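Local coordinates for catalase (Bacillus pumilus, PDB 4QON), which catalyses the breakdown of hydrogen peroxide to water and oxygen at a buried haem, and here holds catechol on that site, at residues P52-H57 with E310-A315; H57-G62 with F95-H100; I134-D139 with T175-W180; P144-S149 with D166-T171. All blocks are in the same frame, centred on the assembly; numbering follows the deposited sequence.

Contact 1 of 4, residues P52-H57 with E310-A315; sequences PERVVH and ETEQAA. With HEM (protoporphyrin IX containing Fe), chain E; CAQ (catechol), chain G.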
# COMPACT_ATOMS: atom_id res chain seq x y z
N PRO A 52 8.43 4.43 -1.83
CA PRO A 52 8.82 4.78 -3.19
C PRO A 52 9.50 6.15 -3.26
O PRO A 52 9.20 7.02 -2.50
CB PRO A 52 7.49 4.79 -3.97
CG PRO A 52 6.57 3.99 -3.14
CD PRO A 52 6.97 4.27 -1.72
N GLU A 53 10.53 6.28 -4.10
CA GLU A 53 11.21 7.57 -4.23
C GLU A 53 10.28 8.43 -5.10
O GLU A 53 9.39 7.92 -5.80
CB GLU A 53 12.63 7.44 -4.84
CG GLU A 53 12.67 7.14 -6.33
CD GLU A 53 14.05 6.92 -6.88
OE1 GLU A 53 15.05 6.74 -6.11
OE2 GLU A 53 14.13 6.93 -8.15
N ARG A 54 10.57 9.72 -5.13
CA ARG A 54 9.86 10.61 -6.08
C ARG A 54 10.01 10.15 -7.52
O ARG A 54 11.11 9.79 -7.99
CB ARG A 54 10.30 12.06 -5.90
CG ARG A 54 10.05 12.71 -4.55
CD ARG A 54 10.99 13.93 -4.36
NE ARG A 54 10.69 14.65 -3.12
CZ ARG A 54 10.98 14.23 -1.89
NH1 ARG A 54 11.56 13.04 -1.71
NH2 ARG A 54 10.66 14.98 -0.84
N VAL A 55 8.93 10.24 -8.30
CA VAL A 55 8.99 9.83 -9.71
C VAL A 55 10.01 10.65 -10.55
O VAL A 55 10.62 10.14 -11.48
CB VAL A 55 7.60 9.80 -10.35
CG1 VAL A 55 7.01 11.19 -10.53
CG2 VAL A 55 7.58 9.03 -11.68
N VAL A 56 10.11 11.94 -10.26
CA VAL A 56 11.25 12.70 -10.71
C VAL A 56 11.80 13.49 -9.53
O VAL A 56 11.11 13.65 -8.50
CB VAL A 56 10.85 13.66 -11.87
CG1 VAL A 56 10.63 12.85 -13.12
CG2 VAL A 56 9.57 14.42 -11.54
N HIS A 57 12.98 14.06 -9.69
CA HIS A 57 13.61 14.85 -8.58
C HIS A 57 13.85 14.01 -7.31
O HIS A 57 13.73 14.51 -6.18
CB HIS A 57 12.82 16.08 -8.17
CG HIS A 57 12.71 17.15 -9.23
ND1 HIS A 57 13.42 18.33 -9.16
CD2 HIS A 57 11.98 17.22 -10.35
CE1 HIS A 57 13.13 19.08 -10.20
NE2 HIS A 57 12.21 18.46 -10.93
N GLU A 310 11.81 14.21 7.40
CA GLU A 310 11.62 15.59 6.98
C GLU A 310 11.91 15.81 5.48
O GLU A 310 11.10 16.35 4.78
CB GLU A 310 12.47 16.53 7.87
CG GLU A 310 12.06 16.47 9.33
CD GLU A 310 13.08 17.14 10.20
OE1 GLU A 310 13.18 18.34 10.00
OE2 GLU A 310 13.75 16.47 11.02
N THR A 311 13.05 15.39 4.98
CA THR A 311 13.36 15.70 3.57
C THR A 311 12.77 14.68 2.61
O THR A 311 12.16 15.04 1.64
CB THR A 311 14.88 15.88 3.34
OG1 THR A 311 15.35 16.97 4.16
CG2 THR A 311 15.20 16.12 1.88
N GLU A 312 12.88 13.41 2.93
CA GLU A 312 12.35 12.39 2.00
C GLU A 312 10.84 12.46 1.96
O GLU A 312 10.27 12.36 0.91
CB GLU A 312 12.90 11.01 2.29
CG GLU A 312 12.43 9.94 1.30
CD GLU A 312 12.98 10.12 -0.11
OE1 GLU A 312 12.33 9.61 -1.04
OE2 GLU A 312 14.06 10.66 -0.24
N GLN A 313 10.20 12.72 3.08
CA GLN A 313 8.73 12.76 3.16
C GLN A 313 8.11 14.10 2.80
O GLN A 313 6.92 14.21 2.83
CB GLN A 313 8.28 12.37 4.56
CG GLN A 313 8.40 10.88 4.89
CD GLN A 313 7.66 10.41 6.14
OE1 GLN A 313 6.87 9.40 6.10
NE2 GLN A 313 7.80 11.13 7.19
N ALA A 314 8.93 15.14 2.56
CA ALA A 314 8.42 16.46 2.21
C ALA A 314 7.57 16.44 1.02
O ALA A 314 7.89 15.83 0.01
CB ALA A 314 9.60 17.47 1.98
N ALA A 315 6.45 17.14 1.08
CA ALA A 315 5.52 17.10 -0.07
C ALA A 315 5.23 18.51 -0.51
O ALA A 315 4.67 19.27 0.27
CB ALA A 315 4.22 16.39 0.33
CHA HEM E . 8.54 16.97 -8.35
CHB HEM E . 5.26 16.35 -11.79
CHC HEM E . 6.91 20.34 -14.10
CHD HEM E . 9.76 21.27 -10.28
C1A HEM E . 7.52 16.46 -9.09
C2A HEM E . 6.81 15.25 -8.78
C3A HEM E . 5.88 15.08 -9.76
C4A HEM E . 6.01 16.19 -10.66
CMA HEM E . 4.85 13.97 -9.85
CAA HEM E . 7.03 14.35 -7.57
CBA HEM E . 6.42 15.04 -6.33
CGA HEM E . 6.41 14.19 -5.06
O1A HEM E . 6.27 14.73 -3.91
O2A HEM E . 6.52 12.95 -5.16
C1B HEM E . 5.48 17.40 -12.69
C2B HEM E . 4.70 17.53 -13.90
C3B HEM E . 5.16 18.61 -14.55
C4B HEM E . 6.22 19.20 -13.71
CMB HEM E . 3.59 16.66 -14.43
CAB HEM E . 4.66 19.15 -15.84
CBB HEM E . 3.60 18.57 -16.40
C1C HEM E . 7.79 20.96 -13.25
C2C HEM E . 8.22 22.29 -13.36
C3C HEM E . 9.04 22.53 -12.27
C4C HEM E . 9.09 21.39 -11.47
CMC HEM E . 7.90 23.30 -14.43
CAC HEM E . 9.59 23.82 -11.91
CBC HEM E . 8.86 24.84 -12.32
C1D HEM E . 9.67 20.14 -9.49
C2D HEM E . 10.43 20.03 -8.25
C3D HEM E . 10.11 18.82 -7.72
C4D HEM E . 9.12 18.21 -8.62
CMD HEM E . 11.40 21.06 -7.74
CAD HEM E . 10.64 18.25 -6.43
CBD HEM E . 9.85 18.80 -5.23
CGD HEM E . 10.49 18.21 -3.98
O1D HEM E . 11.57 18.69 -3.58
O2D HEM E . 9.96 17.24 -3.40
NA HEM E . 7.02 17.04 -10.25
NB HEM E . 6.35 18.44 -12.63
NC HEM E . 8.28 20.48 -12.07
ND HEM E . 8.87 19.06 -9.64
FE HEM E . 7.71 18.77 -11.07
C1 CAQ G . 11.88 16.89 -16.28
C2 CAQ G . 10.96 16.79 -15.26
C3 CAQ G . 10.93 17.73 -14.26
O3 CAQ G . 10.03 17.71 -13.24
C4 CAQ G . 11.91 18.85 -14.31
O4 CAQ G . 11.81 19.76 -13.35
C5 CAQ G . 12.81 18.96 -15.36
C6 CAQ G . 12.79 17.95 -16.32
O HOH W 1 9.73 9.31 -0.94
O HOH W 2 12.94 10.89 -3.44

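Contact 2 of 4, residues H57-G62 with F95-H100; sequences HARGAG and FSTVIH. With HEM (protoporphyrin IX containing Fe), chain E; CAQ (catechol), chain G.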
# COMPACT_ATOMS: atom_id res chain seq x y z
N HIS A 57 12.98 14.06 -9.69
CA HIS A 57 13.61 14.85 -8.58
C HIS A 57 13.85 14.01 -7.31
O HIS A 57 13.73 14.51 -6.18
CB HIS A 57 12.82 16.08 -8.17
CG HIS A 57 12.71 17.15 -9.23
ND1 HIS A 57 13.42 18.33 -9.16
CD2 HIS A 57 11.98 17.22 -10.35
CE1 HIS A 57 13.13 19.08 -10.20
NE2 HIS A 57 12.21 18.46 -10.93
N ALA A 58 14.23 12.76 -7.52
CA ALA A 58 14.38 11.78 -6.44
C ALA A 58 15.60 12.10 -5.56
O ALA A 58 15.56 11.88 -4.35
CB ALA A 58 14.47 10.39 -7.00
N ARG A 59 16.67 12.62 -6.17
CA ARG A 59 17.89 13.03 -5.46
C ARG A 59 17.75 14.49 -5.05
O ARG A 59 17.53 15.37 -5.89
CB ARG A 59 19.17 12.80 -6.30
CG ARG A 59 20.39 13.60 -5.82
CD ARG A 59 20.90 13.14 -4.48
NE ARG A 59 21.97 12.16 -4.65
CZ ARG A 59 22.65 11.61 -3.65
NH1 ARG A 59 22.36 11.89 -2.37
NH2 ARG A 59 23.62 10.75 -3.93
N GLY A 60 17.88 14.72 -3.74
CA GLY A 60 17.80 16.09 -3.20
C GLY A 60 18.15 16.22 -1.75
O GLY A 60 18.51 15.24 -1.08
N ALA A 61 18.12 17.49 -1.28
CA ALA A 61 18.50 17.86 0.06
C ALA A 61 17.63 19.03 0.54
O ALA A 61 17.31 19.94 -0.22
CB ALA A 61 19.96 18.24 0.13
N GLY A 62 17.36 19.00 1.81
CA GLY A 62 16.49 20.00 2.43
C GLY A 62 17.11 20.87 3.52
O GLY A 62 18.04 20.48 4.22
N PHE A 95 16.09 21.15 -2.50
CA PHE A 95 16.76 21.30 -3.72
C PHE A 95 17.05 19.94 -4.27
O PHE A 95 17.17 18.96 -3.48
CB PHE A 95 18.15 22.01 -3.52
CG PHE A 95 18.06 23.43 -2.94
CD1 PHE A 95 17.64 24.52 -3.69
CD2 PHE A 95 18.52 23.68 -1.63
CE1 PHE A 95 17.59 25.79 -3.14
CE2 PHE A 95 18.44 24.95 -1.08
CZ PHE A 95 17.99 26.00 -1.83
N SER A 96 17.12 19.80 -5.59
CA SER A 96 17.25 18.47 -6.20
C SER A 96 17.83 18.46 -7.61
O SER A 96 17.82 19.51 -8.30
CB SER A 96 15.85 17.87 -6.20
OG SER A 96 14.89 18.70 -6.85
N THR A 97 18.26 17.27 -8.07
CA THR A 97 18.39 17.01 -9.49
C THR A 97 17.05 16.56 -10.05
O THR A 97 16.03 16.66 -9.35
CB THR A 97 19.56 16.04 -9.77
OG1 THR A 97 19.31 14.77 -9.22
CG2 THR A 97 20.90 16.57 -9.14
N VAL A 98 17.02 16.00 -11.25
CA VAL A 98 15.73 15.59 -11.82
C VAL A 98 15.56 14.12 -12.20
O VAL A 98 14.59 13.48 -11.78
CB VAL A 98 15.41 16.44 -13.04
CG1 VAL A 98 14.08 16.00 -13.62
CG2 VAL A 98 15.36 17.90 -12.65
N ILE A 99 16.41 13.60 -13.08
CA ILE A 99 16.12 12.42 -13.81
C ILE A 99 16.58 11.11 -13.13
O ILE A 99 15.81 10.16 -13.08
CB ILE A 99 16.69 12.47 -15.21
CG1 ILE A 99 15.91 13.51 -16.04
CG2 ILE A 99 16.68 11.11 -15.86
CD1 ILE A 99 14.43 13.18 -16.31
N HIS A 100 17.78 11.09 -12.58
CA HIS A 100 18.28 9.82 -11.99
C HIS A 100 17.77 9.56 -10.59
O HIS A 100 17.20 10.48 -9.93
CB HIS A 100 19.76 9.73 -12.12
CG HIS A 100 20.20 9.64 -13.54
ND1 HIS A 100 20.37 8.44 -14.20
CD2 HIS A 100 20.40 10.61 -14.46
CE1 HIS A 100 20.75 8.66 -15.44
NE2 HIS A 100 20.75 9.98 -15.63
CHA HEM E . 8.54 16.97 -8.35
CHB HEM E . 5.26 16.35 -11.79
CHC HEM E . 6.91 20.34 -14.10
CHD HEM E . 9.76 21.27 -10.28
C1A HEM E . 7.52 16.46 -9.09
C2A HEM E . 6.81 15.25 -8.78
C3A HEM E . 5.88 15.08 -9.76
C4A HEM E . 6.01 16.19 -10.66
CMA HEM E . 4.85 13.97 -9.85
CAA HEM E . 7.03 14.35 -7.57
CBA HEM E . 6.42 15.04 -6.33
CGA HEM E . 6.41 14.19 -5.06
O1A HEM E . 6.27 14.73 -3.91
O2A HEM E . 6.52 12.95 -5.16
C1B HEM E . 5.48 17.40 -12.69
C2B HEM E . 4.70 17.53 -13.90
C3B HEM E . 5.16 18.61 -14.55
C4B HEM E . 6.22 19.20 -13.71
CMB HEM E . 3.59 16.66 -14.43
CAB HEM E . 4.66 19.15 -15.84
CBB HEM E . 3.60 18.57 -16.40
C1C HEM E . 7.79 20.96 -13.25
C2C HEM E . 8.22 22.29 -13.36
C3C HEM E . 9.04 22.53 -12.27
C4C HEM E . 9.09 21.39 -11.47
CMC HEM E . 7.90 23.30 -14.43
CAC HEM E . 9.59 23.82 -11.91
CBC HEM E . 8.86 24.84 -12.32
C1D HEM E . 9.67 20.14 -9.49
C2D HEM E . 10.43 20.03 -8.25
C3D HEM E . 10.11 18.82 -7.72
C4D HEM E . 9.12 18.21 -8.62
CMD HEM E . 11.40 21.06 -7.74
CAD HEM E . 10.64 18.25 -6.43
CBD HEM E . 9.85 18.80 -5.23
CGD HEM E . 10.49 18.21 -3.98
O1D HEM E . 11.57 18.69 -3.58
O2D HEM E . 9.96 17.24 -3.40
NA HEM E . 7.02 17.04 -10.25
NB HEM E . 6.35 18.44 -12.63
NC HEM E . 8.28 20.48 -12.07
ND HEM E . 8.87 19.06 -9.64
FE HEM E . 7.71 18.77 -11.07
C1 CAQ G . 11.88 16.89 -16.28
C2 CAQ G . 10.96 16.79 -15.26
C3 CAQ G . 10.93 17.73 -14.26
O3 CAQ G . 10.03 17.71 -13.24
C4 CAQ G . 11.91 18.85 -14.31
O4 CAQ G . 11.81 19.76 -13.35
C5 CAQ G . 12.81 18.96 -15.36
C6 CAQ G . 12.79 17.95 -16.32
O HOH W 3 14.42 11.32 -10.11
O HOH W 4 16.78 13.20 -9.05

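Contact 3 of 4, residues I134-D139 with T175-W180; sequences IFFIRD and THMLTW. With CAQ (catechol), chain G.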
# COMPACT_ATOMS: atom_id res chain seq x y z
N ILE A 134 12.52 28.52 -17.64
CA ILE A 134 11.56 28.03 -18.64
C ILE A 134 11.51 26.52 -18.62
O ILE A 134 12.20 25.89 -17.85
CB ILE A 134 11.90 28.50 -20.04
CG1 ILE A 134 13.36 28.14 -20.38
CG2 ILE A 134 11.70 30.00 -20.19
CD1 ILE A 134 13.56 28.21 -21.86
N PHE A 135 10.67 25.93 -19.46
CA PHE A 135 10.58 24.48 -19.55
C PHE A 135 10.64 23.98 -21.01
O PHE A 135 10.54 24.77 -21.94
CB PHE A 135 9.29 23.97 -18.86
CG PHE A 135 9.45 22.63 -18.16
CD1 PHE A 135 10.35 22.49 -17.16
CD2 PHE A 135 8.69 21.51 -18.53
CE1 PHE A 135 10.53 21.26 -16.52
CE2 PHE A 135 8.86 20.29 -17.91
CZ PHE A 135 9.77 20.17 -16.89
N PHE A 136 10.77 22.67 -21.15
CA PHE A 136 10.92 21.96 -22.42
C PHE A 136 9.59 21.88 -23.18
O PHE A 136 9.58 21.77 -24.40
CB PHE A 136 11.31 20.52 -22.17
CG PHE A 136 12.56 20.33 -21.36
CD1 PHE A 136 12.49 20.17 -19.98
CD2 PHE A 136 13.79 20.18 -22.01
CE1 PHE A 136 13.63 19.97 -19.24
CE2 PHE A 136 14.93 19.95 -21.29
CZ PHE A 136 14.86 19.85 -19.89
N ILE A 137 8.48 21.86 -22.44
CA ILE A 137 7.14 21.59 -22.99
C ILE A 137 6.15 22.61 -22.43
O ILE A 137 6.50 23.33 -21.49
CB ILE A 137 6.66 20.13 -22.74
CG1 ILE A 137 6.77 19.73 -21.25
CG2 ILE A 137 7.47 19.14 -23.59
CD1 ILE A 137 6.05 18.44 -20.92
N ARG A 138 4.96 22.70 -23.02
CA ARG A 138 3.95 23.65 -22.60
C ARG A 138 2.61 23.07 -22.26
O ARG A 138 1.67 23.82 -22.03
CB ARG A 138 3.74 24.72 -23.68
CG ARG A 138 3.29 24.18 -25.03
CD ARG A 138 2.87 25.29 -26.01
NE ARG A 138 3.96 26.17 -26.37
CZ ARG A 138 4.62 26.18 -27.55
NH1 ARG A 138 4.35 25.33 -28.52
NH2 ARG A 138 5.55 27.10 -27.76
N ASP A 139 2.50 21.73 -22.26
CA ASP A 139 1.26 21.08 -21.92
C ASP A 139 1.56 19.80 -21.11
O ASP A 139 2.34 18.98 -21.52
CB ASP A 139 0.51 20.71 -23.19
CG ASP A 139 -0.92 20.25 -22.94
OD1 ASP A 139 -1.14 19.32 -22.08
OD2 ASP A 139 -1.85 20.78 -23.65
N THR A 175 13.26 24.07 -27.76
CA THR A 175 14.52 24.63 -28.27
C THR A 175 15.10 25.72 -27.33
O THR A 175 16.30 25.78 -27.10
CB THR A 175 14.29 25.18 -29.70
OG1 THR A 175 13.76 24.14 -30.54
CG2 THR A 175 15.59 25.72 -30.30
N HIS A 176 14.24 26.61 -26.78
CA HIS A 176 14.73 27.59 -25.81
C HIS A 176 15.35 26.92 -24.59
O HIS A 176 16.44 27.25 -24.15
CB HIS A 176 13.58 28.52 -25.40
CG HIS A 176 14.00 29.76 -24.67
ND1 HIS A 176 13.09 30.59 -24.04
CD2 HIS A 176 15.21 30.33 -24.49
CE1 HIS A 176 13.74 31.57 -23.45
NE2 HIS A 176 15.02 31.47 -23.75
N MET A 177 14.64 25.98 -24.00
CA MET A 177 15.13 25.31 -22.79
C MET A 177 16.46 24.59 -23.00
O MET A 177 17.37 24.71 -22.18
CB MET A 177 14.09 24.32 -22.26
CG MET A 177 14.47 23.58 -20.98
SD MET A 177 14.64 24.66 -19.53
CE MET A 177 14.52 23.44 -18.23
N LEU A 178 16.60 23.90 -24.12
CA LEU A 178 17.86 23.21 -24.43
C LEU A 178 19.05 24.20 -24.57
O LEU A 178 20.18 23.90 -24.23
CB LEU A 178 17.71 22.32 -25.67
CG LEU A 178 16.70 21.17 -25.48
CD1 LEU A 178 16.26 20.59 -26.79
CD2 LEU A 178 17.32 20.04 -24.67
N THR A 179 18.74 25.39 -25.09
CA THR A 179 19.72 26.46 -25.20
C THR A 179 20.23 26.96 -23.83
O THR A 179 21.35 27.48 -23.76
CB THR A 179 19.14 27.59 -26.08
OG1 THR A 179 18.71 27.04 -27.33
CG2 THR A 179 20.17 28.66 -26.37
N TRP A 180 19.40 26.88 -22.77
CA TRP A 180 19.90 27.16 -21.42
C TRP A 180 20.58 25.97 -20.80
O TRP A 180 21.62 26.12 -20.16
CB TRP A 180 18.77 27.55 -20.48
CG TRP A 180 18.16 28.85 -20.66
CD1 TRP A 180 17.35 29.22 -21.68
CD2 TRP A 180 18.16 29.93 -19.73
NE1 TRP A 180 16.89 30.48 -21.47
CE2 TRP A 180 17.40 30.96 -20.30
CE3 TRP A 180 18.82 30.18 -18.52
CZ2 TRP A 180 17.25 32.21 -19.68
CZ3 TRP A 180 18.67 31.42 -17.92
CH2 TRP A 180 17.89 32.41 -18.49
C1 CAQ G . 11.88 16.89 -16.28
C2 CAQ G . 10.96 16.79 -15.26
C3 CAQ G . 10.93 17.73 -14.26
O3 CAQ G . 10.03 17.71 -13.24
C4 CAQ G . 11.91 18.85 -14.31
O4 CAQ G . 11.81 19.76 -13.35
C5 CAQ G . 12.81 18.96 -15.36
C6 CAQ G . 12.79 17.95 -16.32
O HOH W 5 11.88 25.56 -24.31

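Contact 4 of 4, residues P144-S149 with D166-T171; sequences PDMVHS and DFMTLT. With CAQ (catechol), chain G.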
# COMPACT_ATOMS: atom_id res chain seq x y z
N PRO A 144 4.69 12.75 -19.14
CA PRO A 144 5.22 11.37 -18.99
C PRO A 144 6.06 10.94 -20.20
O PRO A 144 7.03 10.19 -20.05
CB PRO A 144 3.93 10.53 -18.90
CG PRO A 144 2.94 11.48 -18.29
CD PRO A 144 3.21 12.78 -18.98
N ASP A 145 5.70 11.44 -21.38
CA ASP A 145 6.49 11.16 -22.60
C ASP A 145 7.88 11.74 -22.51
O ASP A 145 8.87 11.03 -22.73
CB ASP A 145 5.79 11.75 -23.79
CG ASP A 145 4.45 11.04 -24.10
OD1 ASP A 145 4.41 9.81 -24.34
OD2 ASP A 145 3.44 11.76 -24.18
N MET A 146 7.96 13.01 -22.15
CA MET A 146 9.26 13.70 -21.99
C MET A 146 10.14 12.99 -20.96
O MET A 146 11.26 12.67 -21.25
CB MET A 146 9.06 15.18 -21.58
CG MET A 146 10.38 15.96 -21.49
SD MET A 146 10.13 17.52 -20.61
CE MET A 146 10.07 16.90 -18.95
N VAL A 147 9.60 12.76 -19.76
CA VAL A 147 10.29 12.04 -18.70
C VAL A 147 10.75 10.63 -19.15
O VAL A 147 11.93 10.27 -18.90
CB VAL A 147 9.46 12.02 -17.38
CG1 VAL A 147 10.10 11.12 -16.34
CG2 VAL A 147 9.30 13.44 -16.82
N HIS A 148 9.87 9.83 -19.79
CA HIS A 148 10.22 8.53 -20.21
C HIS A 148 11.41 8.55 -21.22
O HIS A 148 12.28 7.69 -21.18
CB HIS A 148 9.03 7.80 -20.84
CG HIS A 148 8.00 7.32 -19.86
ND1 HIS A 148 6.90 6.59 -20.26
CD2 HIS A 148 7.91 7.43 -18.50
CE1 HIS A 148 6.17 6.29 -19.20
NE2 HIS A 148 6.76 6.76 -18.12
N SER A 149 11.50 9.59 -22.03
CA SER A 149 12.59 9.75 -23.02
C SER A 149 13.88 10.12 -22.36
O SER A 149 14.92 9.64 -22.76
CB SER A 149 12.23 10.76 -24.12
OG SER A 149 12.45 12.08 -23.71
N ASP A 166 15.32 12.20 -29.77
CA ASP A 166 14.17 11.85 -30.65
C ASP A 166 12.94 12.63 -30.20
O ASP A 166 12.32 13.36 -30.98
CB ASP A 166 13.93 10.35 -30.60
CG ASP A 166 12.81 9.88 -31.58
OD1 ASP A 166 12.59 10.55 -32.61
OD2 ASP A 166 12.20 8.81 -31.29
N PHE A 167 12.62 12.55 -28.92
CA PHE A 167 11.53 13.32 -28.38
C PHE A 167 11.71 14.85 -28.54
O PHE A 167 10.80 15.53 -28.96
CB PHE A 167 11.31 12.98 -26.92
CG PHE A 167 10.19 13.78 -26.30
CD1 PHE A 167 8.86 13.30 -26.38
CD2 PHE A 167 10.45 14.98 -25.70
CE1 PHE A 167 7.83 14.05 -25.81
CE2 PHE A 167 9.43 15.78 -25.20
CZ PHE A 167 8.11 15.30 -25.25
N MET A 168 12.85 15.38 -28.10
CA MET A 168 12.98 16.82 -28.09
C MET A 168 12.90 17.39 -29.47
O MET A 168 12.36 18.48 -29.66
CB MET A 168 14.25 17.28 -27.38
CG MET A 168 14.29 16.90 -25.91
SD MET A 168 13.13 17.79 -24.87
CE MET A 168 13.42 16.86 -23.37
N THR A 169 13.54 16.71 -30.42
CA THR A 169 13.56 17.23 -31.78
C THR A 169 12.18 17.27 -32.41
O THR A 169 11.91 18.16 -33.23
CB THR A 169 14.54 16.44 -32.69
OG1 THR A 169 14.18 15.07 -32.73
CG2 THR A 169 15.99 16.61 -32.21
N LEU A 170 11.34 16.31 -32.06
CA LEU A 170 9.97 16.26 -32.54
C LEU A 170 9.03 17.15 -31.70
O LEU A 170 7.83 17.16 -31.93
CB LEU A 170 9.48 14.80 -32.57
CG LEU A 170 10.23 13.82 -33.48
CD1 LEU A 170 9.72 12.41 -33.33
CD2 LEU A 170 10.06 14.27 -34.92
N THR A 171 9.61 17.94 -30.79
CA THR A 171 8.93 18.79 -29.84
C THR A 171 9.72 20.13 -29.84
O THR A 171 10.36 20.49 -28.84
CB THR A 171 8.94 18.12 -28.45
OG1 THR A 171 8.30 16.82 -28.54
CG2 THR A 171 8.14 18.94 -27.43
C1 CAQ G . 11.88 16.89 -16.28
C2 CAQ G . 10.96 16.79 -15.26
C3 CAQ G . 10.93 17.73 -14.26
O3 CAQ G . 10.03 17.71 -13.24
C4 CAQ G . 11.91 18.85 -14.31
O4 CAQ G . 11.81 19.76 -13.35
C5 CAQ G . 12.81 18.96 -15.36
C6 CAQ G . 12.79 17.95 -16.32

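Contact 1 of 4, residues P52-H57 with E310-A315
R54 leaves its backbone with CG anti to the carbonyl carbon (chi1 -62°) and then runs extended to NE, which carries its guanidinium to E312 and to the carbonyls next to it. E312 comes the other way, its CG anti to the backbone N and its chain bent at chi2 (68°), so that the two side chains slide past each other with guanidinium and carboxylate nearly perpendicular. Their salt bridge is correspondingly loose, NH1 of R54 lying 3.6 Å from OE1 of E312. A water tightens it, accepting from R54 N and NH1 and donating to E312 OE1 at 2.8 Å, while a second water ties that same oxygen to P52 O. E312 OE2 is paired with K102. Backbone carbonyls take much of the terminal NH groups: R54 NH2 donates to T311 O at 2.9 Å, and NH1 makes a weak bond of 3.0 Å to E312 O. NE gives a nearly straight bond (161°) of 2.7 Å to propionate O2D of the haem, which lies at the edge of the guanidinium, in its plane. Only arginine offers so many donors spread around one flat, permanently charged group, which suits a buried place between propionate, carboxylate and carbonyls. R347 and R94 also bond to the haem, and such a cluster of arginines, which probably balances the charge of the propionates, is characteristic of the haem site of catalases.

Contact 2 of 4, residues H57-G62 with F95-H100
H57 and S96 meet in the haem pocket, at the point where the antiparallel strands 60-69 and 88-96 run out beside the cofactor. ND1 of H57 donates to OG of S96 at 2.8 Å in a fairly straight bond, with the hydroxyl almost in the ring plane. OG is placed for this by sitting between its own backbone N and carbonyl carbon (chi1 55°). One face of the imidazole lies against the haem, whose C2D is 3.4 Å above the ring plane. Over the opposite face comes V98 CG2, a CH-pi contact 3.8 Å from the centroid, and a branched aliphatic residue suits this lid because it fills the space without competing for the ring nitrogens. NE2 then points to the bound catechol, 2.8 Å from its O4. With an alanine in place of H57, the S96 hydroxyl would probably be left without its imidazole mate and a gap would open between V98 and the haem. In the backbone, H57 N bonds to a lone pair of V98 O at 2.7 Å, and T97 N to R59 O at 3.0 Å. A61 and F95 form a hydrogen-bonded pair, A61 N to F95 O at 2.8 Å. A beta carbon on G60 would run into F95 O and crowd S96 CB, so glycine suits this bridge. N130 also bonds the catechol. A histidine with one face laid over the haem and its ND1 bonded to a serine is the distal-side hallmark of haem catalases.

Contact 3 of 4, residues I134-D139 with T175-W180
M177 and F136 make the central touch: CG of the methionine sits squarely over the phenyl face, 3.6 Å from the centroid and 11° off the normal. The thioether sulfur stands higher above the same face, at 4.8 Å, a Met-aromatic contact. A bend at chi2 (65°) after a CG anti to the backbone N turns SD back to I134, whose O is 3.2 Å away. L178 CD2 meets the ring of F136 at its edge. Beside this, CD1 of I134 lies over the imidazole of H176, 3.4 Å from its centroid, in a tight CH-pi contact that also brings it near W180 CD1. A flat aromatic suits position 136, since one residue must serve both the helix and the bound catechol, C6 of which is 3.6 Å from F136 CE1. An alanine in its place would probably leave M177 without its aromatic platform and open a gap beside the catechol. Further out, H176 ND1 is held by T282 O, and M146 packs on F136. One water links the loop to the first turn of helix 175-181, donating to F135 O and accepting from M177 N. With no direct hydrogen bond between the segments, the join rests on sulfur, aliphatic and aromatic surfaces plus this single water.

Contact 4 of 4, residues P144-S149 with D166-T171
F167 and M146 account for most of the aromatic contact. With CG anti to the backbone N (chi1 179°), the ring of F167 reaches across to the neighbouring helix and lies flat against its backbone, M146 CA standing over one face 3.9 Å from the centroid in a CH-pi contact. The opposite face is covered by T171 OG1, whose proton is turned to F167 O at 2.8 Å. Two aliphatic contacts add to this: CB of D145 is 3.7 Å from CE1 of F167, and M146 CB is equally close to CE2. M146 CG also touches M168 CE at 3.7 Å, while the sulfur of M168 lies in the ring plane at its edge. Helices 143-150 and 161-169 are thus packed together within the catalase family domain, on the flank of the catechol-filled pocket. Unbranched, flexible methionine suits this spot because M146 can pack on F167 through CB and still bend at chi3, bringing CE to 3.2 Å from catechol C1. Of the polar groups, S149 OG packs on F167 CB at 3.5 Å and spends its proton on M146 O at 2.8 Å. D145 keeps its carboxylate turned away from the ring, in a salt bridge with K42 of a neighbouring subunit.

From the N terminus, contact 1 opens at 52-57, in the loop after helix 37-46, and closes only at 310-315, so the other three nest inside it. Contact 2 starts from the same H57 and closes first, pairing the ends of strands 60-69 and 88-96. In series after it comes contact 3, joining the loop behind strand 123-130 to helix 175-181, and contact 4 nests within the loop contact 3 closes, as a pair of helices. Contacts 3 and 4 touch where F136 packs on M146 and M168; contact 4 reaches contact 1 through V147 against V56. Strands and haem thereby connect to the helical region, with a catechol bordered by all four contacts.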